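Local coordinates for Serine/threonine-protein kinase Tel1 (Chaetomium thermophilum, PDB 6SKY) that probably acts as an ATP-dependent serine/threonine kinase that senses DNA damage and switches on checkpoint signalling, at residues Lys2606-Gly2611 against Ile2661-Asn2666; Gly2763-Leu2768 against His2777-Val2782; Pro2797-Arg2802 against Ser2938-Tyr2943. All coordinates share one frame; numbering follows the deposited sequence.

Contact 1. Residues Lys2606-Gly2611 against Ile2661-Asn2666; sequences KQLVKG and IEFVSN. With AGS (phosphothiophosphoric acid-adenylate ester), chain C.
Phe2663 meets two side chains of the neighbouring strand in quite different ways. Lys2606 runs alongside it, pointing the same way, with Lys2606 CB 3.6 Å from Phe2663 CB; a bend in the lysine chain at its third torsion brings NZ obliquely to the ring, 3.8 Å from Phe2663 CE2. Leu2608 instead crosses at about a right angle and pushes its branch against the ring's edge, Leu2608 CD1 lying 3.4 Å from Phe2663 CD1. With CG turned anti to the backbone N (chi1 -157°), the Phe2663 ring presents one face to the adenine, whose C2 sits over the ring centre 3.6 Å above its plane. An alanine here would take away the cover over C2 and is likely to leave the Leu2608 methyl and the Lys2606 chain without their shared wall. Farther along, Ile2661 CD1 touches Lys2610 CD at 3.6 Å, and beyond it the extended lysine reaches a weak hydrogen bond to O2A of the nucleotide. Two backbone bonds pair Leu2608 with Ile2661, each amide N 2.9 Å from the other residue's carbonyl O; the next, from Phe2663 N to Lys2606 O, is weak. This places the following backbone beside the base: Glu2662 O accepts the adenine N6 at 2.8 Å, and Val2664 N donates to N1 at 3.1 Å. Such a pair of backbone bonds to an adenine, made where an N-lobe strand runs out into the connection between lobes, is the hinge of protein and lipid kinases.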
# COMPACT_ATOMS: atom_id res chain seq x y z
N LYS A 2606 10.59 46.82 16.41
CA LYS A 2606 11.83 47.26 15.80
C LYS A 2606 11.78 47.08 14.30
O LYS A 2606 11.00 46.29 13.77
CB LYS A 2606 13.01 46.50 16.39
CG LYS A 2606 13.05 46.52 17.89
CD LYS A 2606 14.32 45.91 18.40
CE LYS A 2606 15.52 46.62 17.84
NZ LYS A 2606 16.80 46.05 18.33
N GLN A 2607 12.61 47.84 13.60
CA GLN A 2607 12.57 47.88 12.15
C GLN A 2607 13.97 48.13 11.61
O GLN A 2607 14.69 48.98 12.14
CB GLN A 2607 11.66 49.00 11.65
CG GLN A 2607 10.24 48.88 12.08
CD GLN A 2607 9.54 50.19 12.09
OE1 GLN A 2607 10.15 51.21 11.80
NE2 GLN A 2607 8.27 50.18 12.43
N LEU A 2608 14.34 47.42 10.57
CA LEU A 2608 15.47 47.80 9.75
C LEU A 2608 14.95 48.73 8.67
O LEU A 2608 14.02 48.37 7.94
CB LEU A 2608 16.16 46.60 9.11
CG LEU A 2608 16.91 45.58 9.92
CD1 LEU A 2608 16.08 44.36 10.06
CD2 LEU A 2608 18.19 45.24 9.22
N VAL A 2609 15.53 49.92 8.57
CA VAL A 2609 15.25 50.84 7.49
C VAL A 2609 16.40 50.67 6.51
O VAL A 2609 17.48 51.22 6.70
CB VAL A 2609 15.11 52.28 7.98
CG1 VAL A 2609 14.64 53.15 6.86
CG2 VAL A 2609 14.13 52.34 9.12
N LYS A 2610 16.18 49.87 5.47
CA LYS A 2610 17.24 49.43 4.59
C LYS A 2610 17.26 50.31 3.35
O LYS A 2610 16.25 50.43 2.66
CB LYS A 2610 17.06 47.97 4.21
CG LYS A 2610 18.33 47.16 4.27
CD LYS A 2610 18.01 45.70 4.12
CE LYS A 2610 19.21 44.84 4.47
NZ LYS A 2610 18.85 43.39 4.42
N GLY A 2611 18.41 50.93 3.09
CA GLY A 2611 18.62 51.69 1.89
C GLY A 2611 19.75 51.09 1.08
O GLY A 2611 20.46 50.19 1.53
N ILE A 2661 12.16 46.33 6.94
CA ILE A 2661 12.17 44.92 7.29
C ILE A 2661 11.84 44.79 8.76
O ILE A 2661 12.34 45.56 9.59
CB ILE A 2661 13.51 44.26 6.95
CG1 ILE A 2661 13.85 44.53 5.50
CG2 ILE A 2661 13.43 42.80 7.15
CD1 ILE A 2661 15.08 43.84 5.06
N GLU A 2662 10.99 43.83 9.09
CA GLU A 2662 10.63 43.59 10.48
C GLU A 2662 11.80 42.96 11.20
O GLU A 2662 12.31 41.92 10.78
CB GLU A 2662 9.42 42.68 10.55
CG GLU A 2662 8.96 42.39 11.93
CD GLU A 2662 7.99 41.24 11.98
OE1 GLU A 2662 8.43 40.10 12.21
OE2 GLU A 2662 6.78 41.47 11.77
N PHE A 2663 12.25 43.60 12.27
CA PHE A 2663 13.33 43.06 13.09
C PHE A 2663 12.72 42.04 14.04
O PHE A 2663 11.96 42.40 14.94
CB PHE A 2663 14.03 44.19 13.84
CG PHE A 2663 15.41 43.87 14.26
CD1 PHE A 2663 16.46 44.08 13.41
CD2 PHE A 2663 15.67 43.37 15.52
CE1 PHE A 2663 17.74 43.79 13.79
CE2 PHE A 2663 16.94 43.08 15.90
CZ PHE A 2663 17.98 43.29 15.04
N VAL A 2664 13.05 40.76 13.84
CA VAL A 2664 12.41 39.70 14.60
C VAL A 2664 12.82 39.80 16.06
O VAL A 2664 13.99 40.00 16.38
CB VAL A 2664 12.75 38.33 13.99
CG1 VAL A 2664 12.06 37.24 14.74
CG2 VAL A 2664 12.31 38.29 12.56
N SER A 2665 11.84 39.65 16.95
CA SER A 2665 11.88 40.26 18.27
C SER A 2665 13.08 39.88 19.13
O SER A 2665 13.93 40.73 19.38
CB SER A 2665 10.60 39.90 19.04
OG SER A 2665 9.45 40.15 18.25
N ASN A 2666 13.17 38.63 19.56
CA ASN A 2666 14.16 38.25 20.56
C ASN A 2666 14.98 37.08 20.08
O ASN A 2666 15.08 36.04 20.72
CB ASN A 2666 13.53 37.99 21.93
CG ASN A 2666 12.23 37.26 21.83
OD1 ASN A 2666 12.13 36.25 21.15
ND2 ASN A 2666 11.22 37.77 22.51
PG AGS C . 26.09 40.56 4.51
S1G AGS C . 26.70 38.74 4.85
O2G AGS C . 24.80 40.54 3.64
O3G AGS C . 27.19 41.35 3.76
PB AGS C . 24.47 40.94 6.63
O1B AGS C . 24.04 39.56 6.33
O2B AGS C . 24.80 41.21 8.09
O3B AGS C . 25.77 41.29 5.84
PA AGS C . 22.68 42.91 7.28
O1A AGS C . 23.35 44.21 7.25
O2A AGS C . 21.18 42.95 6.99
O3A AGS C . 23.31 41.92 6.22
O5' AGS C . 22.96 42.29 8.69
C5' AGS C . 22.43 42.94 9.85
C4' AGS C . 22.52 42.03 11.04
O4' AGS C . 21.21 41.87 11.61
C3' AGS C . 23.01 40.62 10.75
O3' AGS C . 23.71 40.08 11.86
C2' AGS C . 21.72 39.86 10.46
O2' AGS C . 21.83 38.49 10.85
C1' AGS C . 20.71 40.57 11.37
N9 AGS C . 19.39 40.69 10.77
C8 AGS C . 19.10 40.94 9.46
N7 AGS C . 17.82 41.01 9.20
C5 AGS C . 17.22 40.79 10.43
C6 AGS C . 15.88 40.73 10.83
N6 AGS C . 14.85 40.90 10.00
N1 AGS C . 15.63 40.50 12.13
C2 AGS C . 16.65 40.33 12.97
N3 AGS C . 17.96 40.36 12.70
C4 AGS C . 18.18 40.60 11.41

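Contact 2. Residues Gly2763-Leu2768 against His2777-Val2782; sequences GHNILL and HIDLGV. With AGS (phosphothiophosphoric acid-adenylate ester), chain C.
Ile2778 lies across Leu2767 at about a right angle and, traced outward from CB, joins this contact to the nucleotide. At CB the chain divides. The CG2 branch turns to Leu2767, whose CD1 is 3.9 Å away. The CG1 branch stands between the backbone N and the carbonyl carbon (chi1 61°), which brings CG1 to 3.4 Å from Asn2765 O and sends the tip on to the base, Ile2778 CD1 ending 3.4 Å from N7 of the adenine. Leu2767 CD1 comes up beside it under C2 of the base, at 3.8 Å, and the two aliphatic tips together cover the adenine face opposite Phe2663. The same Asn2765 O receives the backbone N-H of Ile2778 at 3.0 Å, an almost straight bond. One residue back, His2764 O takes the ribose hydroxyl O2' at 2.8 Å. On the other side of the pairing, Ile2766 lies alongside His2777 and sets CG1 over the imidazole face, a CH-pi contact of 4.0 Å from Ile2766 CG1 to the ring centroid, while ND1 of that ring is held by Arg2761.

Asn2765 and Asp2779, with amide and carboxylate planes 42° apart, belong to the magnesium site; Asp2760 O fixes the asparagine through ND2, and Arg2856 makes a salt bridge to the aspartate. They represent the catalytic loop and the DFG-like Asp-Leu-Gly of a kinase C-lobe. Strand 2766-2769 is the middle one of a small antiparallel sheet, between 2667-2669 and 2775-2777, and Leu2780 beyond the last strand packs on helix 2616-2632.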
# COMPACT_ATOMS: atom_id res chain seq x y z
N GLY A 2763 25.33 31.80 7.87
CA GLY A 2763 25.00 32.01 9.27
C GLY A 2763 24.36 33.33 9.61
O GLY A 2763 23.89 33.49 10.73
N HIS A 2764 24.34 34.28 8.69
CA HIS A 2764 23.73 35.57 8.94
C HIS A 2764 22.30 35.65 8.47
O HIS A 2764 21.64 36.67 8.70
CB HIS A 2764 24.54 36.67 8.28
CG HIS A 2764 25.77 37.05 9.03
ND1 HIS A 2764 26.98 37.28 8.41
CD2 HIS A 2764 25.99 37.23 10.36
CE1 HIS A 2764 27.89 37.59 9.32
NE2 HIS A 2764 27.31 37.56 10.51
N ASN A 2765 21.80 34.60 7.82
CA ASN A 2765 20.42 34.52 7.38
C ASN A 2765 19.58 33.62 8.25
O ASN A 2765 18.41 33.42 7.96
CB ASN A 2765 20.37 34.01 5.94
CG ASN A 2765 20.73 35.05 4.94
OD1 ASN A 2765 20.57 36.24 5.18
ND2 ASN A 2765 21.22 34.62 3.80
N ILE A 2766 20.16 33.07 9.31
CA ILE A 2766 19.49 32.13 10.20
C ILE A 2766 19.54 32.71 11.60
O ILE A 2766 20.63 33.01 12.10
CB ILE A 2766 20.15 30.74 10.15
CG1 ILE A 2766 20.22 30.25 8.71
CG2 ILE A 2766 19.40 29.76 11.00
CD1 ILE A 2766 21.04 29.03 8.53
N LEU A 2767 18.38 32.88 12.21
CA LEU A 2767 18.25 33.47 13.53
C LEU A 2767 17.76 32.42 14.51
O LEU A 2767 16.92 31.59 14.16
CB LEU A 2767 17.28 34.65 13.51
CG LEU A 2767 17.42 35.68 12.40
CD1 LEU A 2767 16.26 36.61 12.45
CD2 LEU A 2767 18.69 36.44 12.55
N LEU A 2768 18.28 32.46 15.73
CA LEU A 2768 17.87 31.56 16.79
C LEU A 2768 16.98 32.32 17.76
O LEU A 2768 17.42 33.31 18.34
CB LEU A 2768 19.09 31.02 17.53
CG LEU A 2768 20.12 30.30 16.69
CD1 LEU A 2768 21.39 30.16 17.48
CD2 LEU A 2768 19.58 28.96 16.32
N HIS A 2777 14.38 31.79 9.25
CA HIS A 2777 15.16 32.02 8.05
C HIS A 2777 14.67 33.30 7.39
O HIS A 2777 13.48 33.48 7.17
CB HIS A 2777 15.04 30.83 7.09
CG HIS A 2777 15.90 29.68 7.48
ND1 HIS A 2777 16.95 29.23 6.70
CD2 HIS A 2777 15.88 28.88 8.57
CE1 HIS A 2777 17.53 28.21 7.30
NE2 HIS A 2777 16.91 27.98 8.43
N ILE A 2778 15.61 34.20 7.12
CA ILE A 2778 15.33 35.48 6.52
C ILE A 2778 16.10 35.55 5.20
O ILE A 2778 16.87 34.65 4.88
CB ILE A 2778 15.72 36.64 7.45
CG1 ILE A 2778 17.21 36.61 7.74
CG2 ILE A 2778 14.99 36.53 8.75
CD1 ILE A 2778 17.64 37.63 8.69
N ASP A 2779 15.85 36.61 4.43
CA ASP A 2779 16.62 36.88 3.22
C ASP A 2779 16.45 35.74 2.21
O ASP A 2779 17.40 35.11 1.77
CB ASP A 2779 18.09 37.11 3.59
CG ASP A 2779 18.91 37.74 2.48
OD1 ASP A 2779 18.87 37.27 1.33
OD2 ASP A 2779 19.65 38.70 2.78
N LEU A 2780 15.20 35.50 1.83
CA LEU A 2780 14.81 34.32 1.08
C LEU A 2780 14.76 34.56 -0.42
O LEU A 2780 13.97 33.93 -1.12
CB LEU A 2780 13.45 33.81 1.57
CG LEU A 2780 13.32 33.36 3.01
CD1 LEU A 2780 11.89 33.00 3.29
CD2 LEU A 2780 14.19 32.18 3.29
N GLY A 2781 15.60 35.44 -0.94
CA GLY A 2781 15.47 35.86 -2.32
C GLY A 2781 16.17 35.01 -3.36
O GLY A 2781 15.80 35.04 -4.53
N VAL A 2782 17.20 34.27 -2.95
CA VAL A 2782 17.93 33.38 -3.85
C VAL A 2782 17.25 32.02 -3.77
O VAL A 2782 17.56 31.21 -2.91
CB VAL A 2782 19.41 33.31 -3.50
CG1 VAL A 2782 20.12 32.34 -4.39
CG2 VAL A 2782 20.04 34.67 -3.61
PG AGS C . 26.09 40.56 4.51
S1G AGS C . 26.70 38.74 4.85
O2G AGS C . 24.80 40.54 3.64
O3G AGS C . 27.19 41.35 3.76
PB AGS C . 24.47 40.94 6.63
O1B AGS C . 24.04 39.56 6.33
O2B AGS C . 24.80 41.21 8.09
O3B AGS C . 25.77 41.29 5.84
PA AGS C . 22.68 42.91 7.28
O1A AGS C . 23.35 44.21 7.25
O2A AGS C . 21.18 42.95 6.99
O3A AGS C . 23.31 41.92 6.22
O5' AGS C . 22.96 42.29 8.69
C5' AGS C . 22.43 42.94 9.85
C4' AGS C . 22.52 42.03 11.04
O4' AGS C . 21.21 41.87 11.61
C3' AGS C . 23.01 40.62 10.75
O3' AGS C . 23.71 40.08 11.86
C2' AGS C . 21.72 39.86 10.46
O2' AGS C . 21.83 38.49 10.85
C1' AGS C . 20.71 40.57 11.37
N9 AGS C . 19.39 40.69 10.77
C8 AGS C . 19.10 40.94 9.46
N7 AGS C . 17.82 41.01 9.20
C5 AGS C . 17.22 40.79 10.43
C6 AGS C . 15.88 40.73 10.83
N6 AGS C . 14.85 40.90 10.00
N1 AGS C . 15.63 40.50 12.13
C2 AGS C . 16.65 40.33 12.97
N3 AGS C . 17.96 40.36 12.70
C4 AGS C . 18.18 40.60 11.41

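Contact 3. Residues Pro2797-Arg2802 against Ser2938-Tyr2943; sequences PFRLTR and SGWAAY
Thr2801 and Ala2942 mark the closest approach of two irregular backbones, 6.1 Å between their CA atoms, and around them the chains run the same way, their end-to-end directions only 16° apart. One is the Pro-Phe-Arg-Leu-Thr segment that, in kinases of this family, closes the activation loop; the other is the end of the FATC domain, so the C-terminal tail is laid against the kinase C-lobe. Since Thr2801 occupies the N-cap position of helix 2802-2806, the tail meets the chain just where that helix starts.

Arg2799 carries the centre of the contact. Its CG is anti to the backbone N (chi1 -175°) and the chain stays extended to NE, sliding past Trp2940 in the opposite direction. On the way Arg2799 CG passes 3.7 Å from Trp2940 CH2. The guanidinium then lies over the face of the indole in a cation-pi contact, with Arg2799 CZ 4.3 Å from the centroid of the six-membered Trp2940 ring. The two planes are inclined by 38°, and it is NH2 that dips toward the middle of the indole; the same nitrogen also donates to Arg2761 O, in the catalytic loop. Thr2801 comes to the indole more obliquely, its CG2 3.8 Å from Trp2940 CZ3, while its OG1 is hydrogen-bonded to O of Ala2944, the last residue of the chain.

Arg2802, bent at its third torsion, turns back to the tail, where Tyr2943 also sets its ring edge-to-face with Phe2717. Arg2802 NH1 bonds to Phe2717 O, and its NH2 gives a nearly straight hydrogen bond of 2.7 Å to Tyr2943 O, which lies in the guanidinium plane.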
# COMPACT_ATOMS: atom_id res chain seq x y z
N PRO A 2797 21.74 20.67 -0.60
CA PRO A 2797 20.31 20.95 -0.61
C PRO A 2797 19.87 21.89 0.49
O PRO A 2797 18.90 22.63 0.31
CB PRO A 2797 19.69 19.56 -0.46
CG PRO A 2797 20.72 18.77 0.18
CD PRO A 2797 22.03 19.27 -0.29
N PHE A 2798 20.55 21.88 1.63
CA PHE A 2798 20.24 22.75 2.76
C PHE A 2798 21.44 22.75 3.68
O PHE A 2798 22.41 22.03 3.46
CB PHE A 2798 18.97 22.29 3.48
CG PHE A 2798 18.85 20.80 3.65
CD1 PHE A 2798 18.05 20.06 2.81
CD2 PHE A 2798 19.51 20.15 4.66
CE1 PHE A 2798 17.94 18.72 2.98
CE2 PHE A 2798 19.40 18.81 4.82
CZ PHE A 2798 18.61 18.09 3.98
N ARG A 2799 21.38 23.58 4.71
CA ARG A 2799 22.48 23.72 5.66
C ARG A 2799 22.33 22.68 6.77
O ARG A 2799 21.37 22.72 7.54
CB ARG A 2799 22.53 25.12 6.25
CG ARG A 2799 23.71 25.32 7.13
CD ARG A 2799 23.82 26.73 7.62
NE ARG A 2799 25.10 26.93 8.28
CZ ARG A 2799 26.15 27.49 7.70
NH1 ARG A 2799 27.28 27.62 8.36
NH2 ARG A 2799 26.06 27.93 6.47
N LEU A 2800 23.26 21.74 6.82
CA LEU A 2800 23.28 20.69 7.84
C LEU A 2800 24.71 20.47 8.31
O LEU A 2800 25.22 19.36 8.31
CB LEU A 2800 22.68 19.40 7.30
CG LEU A 2800 22.08 18.41 8.28
CD1 LEU A 2800 20.96 19.04 9.04
CD2 LEU A 2800 21.58 17.21 7.53
N THR A 2801 25.40 21.55 8.67
CA THR A 2801 26.77 21.44 9.12
C THR A 2801 26.84 20.73 10.47
O THR A 2801 25.84 20.29 11.02
CB THR A 2801 27.41 22.82 9.18
OG1 THR A 2801 26.83 23.57 10.25
CG2 THR A 2801 27.17 23.55 7.90
N ARG A 2802 28.05 20.59 11.01
CA ARG A 2802 28.20 19.87 12.27
C ARG A 2802 27.58 20.62 13.43
O ARG A 2802 27.13 20.00 14.40
CB ARG A 2802 29.68 19.61 12.55
CG ARG A 2802 30.33 18.60 11.65
CD ARG A 2802 31.81 18.58 11.90
NE ARG A 2802 32.36 19.92 11.91
CZ ARG A 2802 33.41 20.29 12.64
NH1 ARG A 2802 34.01 19.41 13.41
NH2 ARG A 2802 33.84 21.53 12.59
N SER A 2938 33.82 30.15 1.20
CA SER A 2938 34.33 30.29 2.56
C SER A 2938 33.43 31.14 3.43
O SER A 2938 33.42 30.98 4.65
CB SER A 2938 35.73 30.89 2.53
OG SER A 2938 35.68 32.27 2.24
N GLY A 2939 32.67 32.07 2.84
CA GLY A 2939 31.73 32.86 3.61
C GLY A 2939 30.51 32.08 4.05
O GLY A 2939 29.85 32.49 5.00
N TRP A 2940 30.20 31.00 3.35
CA TRP A 2940 29.25 29.97 3.77
C TRP A 2940 30.02 29.10 4.74
O TRP A 2940 30.70 28.16 4.35
CB TRP A 2940 28.80 29.17 2.56
CG TRP A 2940 27.49 28.49 2.60
CD1 TRP A 2940 26.35 28.89 1.99
CD2 TRP A 2940 27.19 27.24 3.22
NE1 TRP A 2940 25.35 27.99 2.21
CE2 TRP A 2940 25.84 26.96 2.96
CE3 TRP A 2940 27.92 26.33 3.98
CZ2 TRP A 2940 25.22 25.83 3.43
CZ3 TRP A 2940 27.30 25.21 4.44
CH2 TRP A 2940 25.96 24.97 4.17
N ALA A 2941 29.95 29.42 6.03
CA ALA A 2941 30.89 28.81 6.96
C ALA A 2941 30.58 27.34 7.17
O ALA A 2941 29.81 26.99 8.06
CB ALA A 2941 30.87 29.55 8.29
N ALA A 2942 31.19 26.47 6.37
CA ALA A 2942 30.86 25.06 6.44
C ALA A 2942 31.61 24.36 7.56
O ALA A 2942 31.13 23.36 8.09
CB ALA A 2942 31.15 24.39 5.11
N TYR A 2943 32.80 24.85 7.90
CA TYR A 2943 33.53 24.31 9.04
C TYR A 2943 32.72 24.45 10.31
O TYR A 2943 32.77 23.58 11.18
CB TYR A 2943 34.88 25.03 9.18
CG TYR A 2943 34.74 26.52 9.22
CD1 TYR A 2943 34.60 27.18 10.41
CD2 TYR A 2943 34.74 27.26 8.06
CE1 TYR A 2943 34.46 28.53 10.46
CE2 TYR A 2943 34.60 28.62 8.09
CZ TYR A 2943 34.46 29.25 9.30
OH TYR A 2943 34.33 30.61 9.35

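How the contacts relate
The three contacts follow one another along the chain, none nested in or crossing another. Contact 1 closes a loop of 49 residues, nearly half of them helix, and joins two N-lobe strands before the chain passes into the C-lobe. Contact 2 closes a tight loop of eight residues between catalytic loop and Asp-Leu-Gly segment. Contact 3 spans 135 residues and brings the FATC end back to the C-lobe. Contacts 1 and 2 hold the nucleotide between them and touch where Val2664 CB meets Leu2767 CD1 at 4.2 Å. Contact 2 in turn rests on contact 3 through Ile2766 CD1 and Arg2799 CD, 3.7 Å apart, whereas contacts 1 and 3 do not touch.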